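Local coordinates for protein farnesyltransferase, putative (Trypanosoma cruzi, PDB 3WCA) that probably condenses two farnesyl diphosphate molecules into squalene with magnesium and NAD(P)H, at the start of the branch leading to lanosterol, at residues 74-78 against 79-83; 208-211 against 212-216; 233-236 against 237-240. The protein carries 1 engineered substitution. One frame throughout, in Å; residues are numbered along the deposited sequence.

Contact 1: residues 74-78 against 79-83; sequences MSIPV and EFKLR. Engineered in segment 79-83: E79 (natural residue Asp).
A lysine lying back along the N-terminus of its helix makes this local contact at the protein surface: K81, in the first turn, reaches along the loop that leads into it. The helix, 78-84, follows the magnesium-binding helix 51-72 of this all-helical squalene/phytoene synthase fold, and P77 holds its N-cap position. The aliphatic chain of K81 leaves with CG anti to the carbonyl carbon (chi1 -61°) and is fully extended beyond, which carries the amine past I76 toward M74. On the way CE packs on I76 CG1 at 3.6 Å, the two side chains crossing at about a right angle. NZ is hydrogen-bonded to the carbonyl oxygens of E71 and D73, so the buried lysine ties the start of this helix to the end of helix 51-72 and the residue after it; D68, E71 and D72 there hold the magnesium ion. I76 also sends its CD1 obliquely to the F80 ring, 3.9 Å from CD2. One turn round the helix, V78 and L82 run side by side and point the same way, CG1 of V78 meeting CG of L82 at 3.9 Å; L82 goes on to touch C144 of helix 126-147. The backbone closes the first turn loosely, P77 O receiving weak bonds from F80 N and K81 N. A regular bond follows, from L82 N to V78 O (2.8 Å). E79, an engineered residue, has its side chain bent back at chi2 (-95°), which sets the carboxylate against the proline ring: its OE2 lies 3.4 Å from P77 CB.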
loop_
_atom_site.group_PDB
_atom_site.type_symbol
_atom_site.label_atom_id
_atom_site.label_comp_id
_atom_site.label_asym_id
_atom_site.label_seq_id
_atom_site.Cartn_x
_atom_site.Cartn_y
_atom_site.Cartn_z
ATOM N N MET A 74 19.393 0.788 -5.078
ATOM C CA MET A 74 20.427 1.428 -4.275
ATOM C C MET A 74 21.825 1.370 -4.884
ATOM O O MET A 74 22.772 1.925 -4.324
ATOM C CB MET A 74 20.448 0.813 -2.876
ATOM C CG MET A 74 19.120 0.925 -2.135
ATOM S SD MET A 74 18.593 2.638 -1.874
ATOM C CE MET A 74 17.424 2.817 -3.160
ATOM N N SER A 75 21.967 0.704 -6.025
ATOM C CA SER A 75 23.273 0.620 -6.662
ATOM C C SER A 75 23.501 1.807 -7.599
ATOM O O SER A 75 24.621 2.029 -8.064
ATOM C CB SER A 75 23.424 -0.700 -7.432
ATOM O OG SER A 75 22.580 -0.742 -8.564
ATOM N N ILE A 76 22.444 2.571 -7.872
ATOM C CA ILE A 76 22.563 3.737 -8.746
ATOM C C ILE A 76 22.518 5.027 -7.933
ATOM O O ILE A 76 21.758 5.140 -6.964
ATOM C CB ILE A 76 21.451 3.777 -9.825
ATOM C CG1 ILE A 76 20.073 3.741 -9.169
ATOM C CG2 ILE A 76 21.617 2.609 -10.789
ATOM C CD1 ILE A 76 18.933 3.829 -10.159
ATOM N N PRO A 77 23.328 6.026 -8.333
ATOM C CA PRO A 77 23.465 7.344 -7.706
ATOM C C PRO A 77 22.157 8.089 -7.468
ATOM O O PRO A 77 21.254 8.057 -8.302
ATOM C CB PRO A 77 24.375 8.100 -8.679
ATOM C CG PRO A 77 25.173 7.012 -9.324
ATOM C CD PRO A 77 24.117 5.970 -9.576
ATOM N N VAL A 78 22.079 8.777 -6.331
ATOM C CA VAL A 78 20.897 9.546 -5.980
ATOM C C VAL A 78 20.666 10.713 -6.941
ATOM O O VAL A 78 19.523 10.994 -7.312
ATOM C CB VAL A 78 20.993 10.098 -4.549
ATOM C CG1 VAL A 78 19.758 10.937 -4.228
ATOM C CG2 VAL A 78 21.123 8.951 -3.565
ATOM N N GLU A 79 21.733 11.396 -7.353
ATOM C CA GLU A 79 21.553 12.512 -8.275
ATOM C C GLU A 79 20.917 11.977 -9.563
ATOM O O GLU A 79 20.213 12.696 -10.270
ATOM C CB GLU A 79 22.889 13.244 -8.561
ATOM C CG GLU A 79 23.840 12.604 -9.583
ATOM C CD GLU A 79 24.906 11.720 -8.953
ATOM O OE1 GLU A 79 25.030 11.711 -7.707
ATOM O OE2 GLU A 79 25.633 11.040 -9.704
ATOM N N PHE A 80 21.147 10.702 -9.857
ATOM C CA PHE A 80 20.546 10.098 -11.041
ATOM C C PHE A 80 19.025 10.022 -10.835
ATOM O O PHE A 80 18.252 10.237 -11.763
ATOM C CB PHE A 80 21.085 8.681 -11.268
ATOM C CG PHE A 80 20.384 7.940 -12.377
ATOM C CD1 PHE A 80 20.857 8.003 -13.686
ATOM C CD2 PHE A 80 19.218 7.218 -12.121
ATOM C CE1 PHE A 80 20.179 7.358 -14.730
ATOM C CE2 PHE A 80 18.532 6.571 -13.155
ATOM C CZ PHE A 80 19.014 6.643 -14.465
ATOM N N LYS A 81 18.606 9.715 -9.609
ATOM C CA LYS A 81 17.188 9.595 -9.293
ATOM C C LYS A 81 16.501 10.952 -9.193
ATOM O O LYS A 81 15.367 11.112 -9.646
ATOM C CB LYS A 81 17.005 8.817 -7.986
ATOM C CG LYS A 81 17.561 7.392 -8.030
ATOM C CD LYS A 81 17.517 6.764 -6.649
ATOM C CE LYS A 81 18.113 5.358 -6.623
ATOM N NZ LYS A 81 18.095 4.839 -5.219
ATOM N N LEU A 82 17.180 11.928 -8.600
ATOM C CA LEU A 82 16.612 13.265 -8.466
ATOM C C LEU A 82 16.496 13.914 -9.841
ATOM O O LEU A 82 15.712 14.841 -10.054
ATOM C CB LEU A 82 17.498 14.121 -7.561
ATOM C CG LEU A 82 17.673 13.601 -6.135
ATOM C CD1 LEU A 82 18.599 14.533 -5.351
ATOM C CD2 LEU A 82 16.306 13.504 -5.463
ATOM N N ARG A 83 17.281 13.407 -10.778
ATOM C CA ARG A 83 17.292 13.919 -12.139
ATOM C C ARG A 83 16.172 13.298 -12.986
ATOM O O ARG A 83 15.356 14.005 -13.573
ATOM C CB ARG A 83 18.652 13.618 -12.784
ATOM C CG ARG A 83 18.847 14.171 -14.194
ATOM C CD ARG A 83 20.039 13.497 -14.876
ATOM N NE ARG A 83 21.253 13.569 -14.060
ATOM C CZ ARG A 83 22.103 12.559 -13.886
ATOM N NH1 ARG A 83 21.878 11.386 -14.467
ATOM N NH2 ARG A 83 23.175 12.715 -13.124
#

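Contact 2: residues 208-211 against 212-216; sequences DFYE and DICEV
Y210 and C214 meet through a sulfur-aromatic contact, the cysteine sulfur sitting over one face of the tyrosine ring. From CB, which lies 3.2 Å from Y210 O, the C214 side chain carries SG anti to its own carbonyl carbon (chi1 -82°). The sulfur therefore comes above the ring, 3.5 Å from the ring centroid and 17° off the normal, somewhat displaced toward CE1 and CZ. SG also lies 3.3 Å from Y210 O, whose hydrogen-bond donor is C214 N, so backbone and side chain of the cysteine both close on this one carbonyl group. D208 to D212 read DFYED, consistent with the second aspartate-rich motif of squalene synthases, and the D208 side chain is about 6 Å from the bound thio-analogue of farnesyl diphosphate. C214 directly follows the short helix 209-213. Two straighter bonds precede the last one, D212 N to D208 O and I213 N to F209 O. On the buried side F209 and I213 lie alongside each other, CZ of the phenylalanine 3.6 Å from CD1 of the isoleucine, and the F209 ring goes on to meet those of W222 and F301. Acidic groups gather on another flank, with E211 OE2 4.6 Å from D212 OD1. The extended E215 chain passes E211 O, its CG 3.4 Å away, while its OE2 makes a long, weak ion pair with R219.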
loop_
_atom_site.group_PDB
_atom_site.type_symbol
_atom_site.label_atom_id
_atom_site.label_comp_id
_atom_site.label_asym_id
_atom_site.label_seq_id
_atom_site.Cartn_x
_atom_site.Cartn_y
_atom_site.Cartn_z
ATOM N N ASP A 208 6.969 -6.164 7.179
ATOM C CA ASP A 208 8.281 -6.336 6.556
ATOM C C ASP A 208 9.482 -5.746 7.292
ATOM O O ASP A 208 10.559 -5.631 6.716
ATOM C CB ASP A 208 8.261 -5.778 5.122
ATOM C CG ASP A 208 7.227 -6.465 4.237
ATOM O OD1 ASP A 208 6.886 -7.631 4.515
ATOM O OD2 ASP A 208 6.765 -5.838 3.253
ATOM N N PHE A 209 9.309 -5.384 8.560
ATOM C CA PHE A 209 10.413 -4.812 9.328
ATOM C C PHE A 209 11.737 -5.570 9.219
ATOM O O PHE A 209 12.750 -4.996 8.830
ATOM C CB PHE A 209 10.049 -4.707 10.809
ATOM C CG PHE A 209 11.190 -4.233 11.679
ATOM C CD1 PHE A 209 11.479 -2.881 11.800
ATOM C CD2 PHE A 209 11.999 -5.149 12.348
ATOM C CE1 PHE A 209 12.550 -2.449 12.569
ATOM C CE2 PHE A 209 13.079 -4.717 13.123
ATOM C CZ PHE A 209 13.349 -3.369 13.229
ATOM N N TYR A 210 11.735 -6.851 9.583
ATOM C CA TYR A 210 12.963 -7.642 9.556
ATOM C C TYR A 210 13.600 -7.714 8.178
ATOM O O TYR A 210 14.796 -7.471 8.020
ATOM C CB TYR A 210 12.701 -9.062 10.049
ATOM C CG TYR A 210 13.965 -9.877 10.248
ATOM C CD1 TYR A 210 14.903 -9.521 11.217
ATOM C CD2 TYR A 210 14.216 -11.012 9.477
ATOM C CE1 TYR A 210 16.058 -10.274 11.416
ATOM C CE2 TYR A 210 15.370 -11.773 9.667
ATOM C CZ TYR A 210 16.283 -11.398 10.638
ATOM O OH TYR A 210 17.415 -12.156 10.837
ATOM N N GLU A 211 12.795 -8.074 7.190
ATOM C CA GLU A 211 13.260 -8.178 5.817
ATOM C C GLU A 211 13.857 -6.852 5.356
ATOM O O GLU A 211 14.876 -6.825 4.676
ATOM C CB GLU A 211 12.086 -8.558 4.914
ATOM C CG GLU A 211 12.407 -8.622 3.434
ATOM C CD GLU A 211 11.168 -8.897 2.609
ATOM O OE1 GLU A 211 10.451 -9.871 2.928
ATOM O OE2 GLU A 211 10.910 -8.143 1.648
ATOM N N ASP A 212 13.223 -5.750 5.733
ATOM C CA ASP A 212 13.718 -4.441 5.329
ATOM C C ASP A 212 15.020 -4.034 6.013
ATOM O O ASP A 212 15.938 -3.518 5.361
ATOM C CB ASP A 212 12.658 -3.363 5.581
ATOM C CG ASP A 212 11.442 -3.499 4.658
ATOM O OD1 ASP A 212 11.594 -4.061 3.556
ATOM O OD2 ASP A 212 10.345 -3.029 5.026
ATOM N N ILE A 213 15.107 -4.273 7.322
ATOM C CA ILE A 213 16.292 -3.890 8.085
ATOM C C ILE A 213 17.490 -4.796 7.792
ATOM O O ILE A 213 18.634 -4.434 8.075
ATOM C CB ILE A 213 15.997 -3.902 9.607
ATOM C CG1 ILE A 213 17.020 -3.041 10.345
ATOM C CG2 ILE A 213 16.051 -5.331 10.151
ATOM C CD1 ILE A 213 16.605 -2.706 11.766
ATOM N N CYS A 214 17.212 -5.964 7.215
ATOM C CA CYS A 214 18.245 -6.939 6.879
ATOM C C CYS A 214 18.841 -6.749 5.491
ATOM O O CYS A 214 19.642 -7.571 5.048
ATOM C CB CYS A 214 17.692 -8.363 6.966
ATOM S SG CYS A 214 17.627 -9.080 8.615
ATOM N N GLU A 215 18.459 -5.686 4.796
ATOM C CA GLU A 215 19.004 -5.465 3.465
ATOM C C GLU A 215 20.223 -4.562 3.475
ATOM O O GLU A 215 20.535 -3.928 4.489
ATOM C CB GLU A 215 17.924 -4.921 2.532
ATOM C CG GLU A 215 16.944 -6.007 2.115
ATOM C CD GLU A 215 15.920 -5.534 1.114
ATOM O OE1 GLU A 215 15.123 -6.374 0.640
ATOM O OE2 GLU A 215 15.904 -4.326 0.805
ATOM N N VAL A 216 20.920 -4.523 2.343
ATOM C CA VAL A 216 22.133 -3.724 2.204
ATOM C C VAL A 216 21.987 -2.667 1.117
ATOM O O VAL A 216 21.934 -2.994 -0.067
ATOM C CB VAL A 216 23.340 -4.615 1.832
ATOM C CG1 VAL A 216 24.640 -3.846 2.029
ATOM C CG2 VAL A 216 23.320 -5.894 2.655
#

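Contact 3: residues 233-236 against 237-240; sequences DLHA and FKDE
L234 and F237 form the tightly packed side of a short 3-10 turn, while H235 and K238 are partly exposed, with I213 against them, and D239 lies on the solvent side. The turn, 234-238, lies in the loop between helices 224-227 and 243-258, away from the magnesium and substrate sites. L234 CD1 reaches F237 CE2 at 3.9 Å, the two side chains crossing at an angle, and both are buried. The F237 ring packs on A246 and C249 of helix 243-258 and also touches F209 of helix 209-213; of these two helices L234 meets just the latter, again at F209. Toward solvent the chains of H235 and K238 run alongside, pointing the same way. A bend at chi3 (-73°) turns the amine to the edge of the imidazole, near its plane, where NZ lies 3.1 Å from H235 CD2. CE, meanwhile, sits 3.3 Å from H235 O. The exposed D239 hydrogen-bonds through OD1 to L241 N. Each backbone bond of the turn runs from N of residue i+3 to O of residue i: F237 N to L234 O and D239 N to A236 O (3.1 Å) are well aligned at hydrogen, whereas K238 N to H235 O is long and weak. Both firm bonds meet their carbonyls from above the plane. At the entrance D233 OD1 accepts from H235 N in an Asx turn. With the lysine amine at the imidazole edge, 4.1 Å from H235 NE2, the pair would be expected to disfavour protonation of the histidine.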
loop_
_atom_site.group_PDB
_atom_site.type_symbol
_atom_site.label_atom_id
_atom_site.label_comp_id
_atom_site.label_asym_id
_atom_site.label_seq_id
_atom_site.Cartn_x
_atom_site.Cartn_y
_atom_site.Cartn_z
ATOM N N ASP A 233 18.733 2.174 19.210
ATOM C CA ASP A 233 19.176 1.512 17.989
ATOM C C ASP A 233 18.108 0.534 17.514
ATOM O O ASP A 233 17.882 -0.505 18.128
ATOM C CB ASP A 233 20.495 0.764 18.215
ATOM C CG ASP A 233 20.901 -0.078 17.012
ATOM O OD1 ASP A 233 20.514 0.284 15.882
ATOM O OD2 ASP A 233 21.608 -1.098 17.190
ATOM N N LEU A 234 17.459 0.885 16.413
ATOM C CA LEU A 234 16.404 0.078 15.820
ATOM C C LEU A 234 16.889 -1.350 15.585
ATOM O O LEU A 234 16.150 -2.315 15.820
ATOM C CB LEU A 234 15.975 0.725 14.501
ATOM C CG LEU A 234 14.572 0.489 13.960
ATOM C CD1 LEU A 234 13.531 0.739 15.038
ATOM C CD2 LEU A 234 14.351 1.423 12.777
ATOM N N HIS A 235 18.132 -1.481 15.131
ATOM C CA HIS A 235 18.723 -2.789 14.875
ATOM C C HIS A 235 18.747 -3.694 16.114
ATOM O O HIS A 235 19.010 -4.893 16.009
ATOM C CB HIS A 235 20.153 -2.631 14.346
ATOM C CG HIS A 235 20.231 -2.180 12.920
ATOM N ND1 HIS A 235 19.842 -0.922 12.511
ATOM C CD2 HIS A 235 20.679 -2.815 11.810
ATOM C CE1 HIS A 235 20.050 -0.799 11.212
ATOM N NE2 HIS A 235 20.557 -1.934 10.763
ATOM N N ALA A 236 18.475 -3.127 17.286
ATOM C CA ALA A 236 18.482 -3.912 18.519
ATOM C C ALA A 236 17.311 -4.888 18.577
ATOM O O ALA A 236 17.379 -5.912 19.257
ATOM C CB ALA A 236 18.449 -2.984 19.734
ATOM N N PHE A 237 16.238 -4.564 17.862
ATOM C CA PHE A 237 15.045 -5.409 17.835
ATOM C C PHE A 237 15.296 -6.768 17.195
ATOM O O PHE A 237 14.448 -7.658 17.252
ATOM C CB PHE A 237 13.906 -4.700 17.091
ATOM C CG PHE A 237 13.382 -3.477 17.799
ATOM C CD1 PHE A 237 13.702 -3.232 19.137
ATOM C CD2 PHE A 237 12.537 -2.591 17.144
ATOM C CE1 PHE A 237 13.184 -2.123 19.805
ATOM C CE2 PHE A 237 12.017 -1.484 17.801
ATOM C CZ PHE A 237 12.342 -1.250 19.139
ATOM N N LYS A 238 16.464 -6.940 16.594
ATOM C CA LYS A 238 16.773 -8.211 15.960
ATOM C C LYS A 238 17.268 -9.245 16.975
ATOM O O LYS A 238 17.289 -10.449 16.693
ATOM C CB LYS A 238 17.819 -7.995 14.858
ATOM C CG LYS A 238 17.317 -7.123 13.705
ATOM C CD LYS A 238 18.346 -6.986 12.588
ATOM C CE LYS A 238 19.498 -6.072 12.981
ATOM N NZ LYS A 238 20.479 -5.904 11.866
ATOM N N ASP A 239 17.632 -8.757 18.162
ATOM C CA ASP A 239 18.181 -9.580 19.251
ATOM C C ASP A 239 17.116 -10.013 20.255
ATOM O O ASP A 239 16.331 -9.191 20.717
ATOM C CB ASP A 239 19.267 -8.765 19.980
ATOM C CG ASP A 239 20.074 -9.590 20.986
ATOM O OD1 ASP A 239 19.498 -10.440 21.696
ATOM O OD2 ASP A 239 21.302 -9.369 21.083
ATOM N N GLU A 240 17.084 -11.297 20.599
ATOM C CA GLU A 240 16.116 -11.770 21.589
ATOM C C GLU A 240 16.279 -10.971 22.890
ATOM O O GLU A 240 15.332 -10.804 23.658
ATOM C CB GLU A 240 16.320 -13.260 21.881
ATOM C CG GLU A 240 15.530 -13.747 23.092
ATOM C CD GLU A 240 15.632 -15.245 23.315
ATOM O OE1 GLU A 240 16.726 -15.813 23.098
ATOM O OE2 GLU A 240 14.617 -15.855 23.724
#

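How the contacts relate
Contact 1 is a surface contact, far from contact 3, its nearest atoms about 13 Å away; contacts 2 and 3 are partly buried and touch each other. There F209 and I213 of helix 209-213 pack against L234, H235, F237 and K238, for example F209 CE1 on L234 CG at 3.8 Å, so helix and 3-10 turn share one packed seam. Contact 1 instead joins a loop to the next helix through an aliphatic lysine chain whose amine goes to the carbonyl oxygens of the magnesium ligand E71 and of D73. Contact 2, like contact 1 within about 10 Å of the magnesium ion, gathers acidic groups, whereas contact 3, away from the sites, pairs a lysine with a histidine.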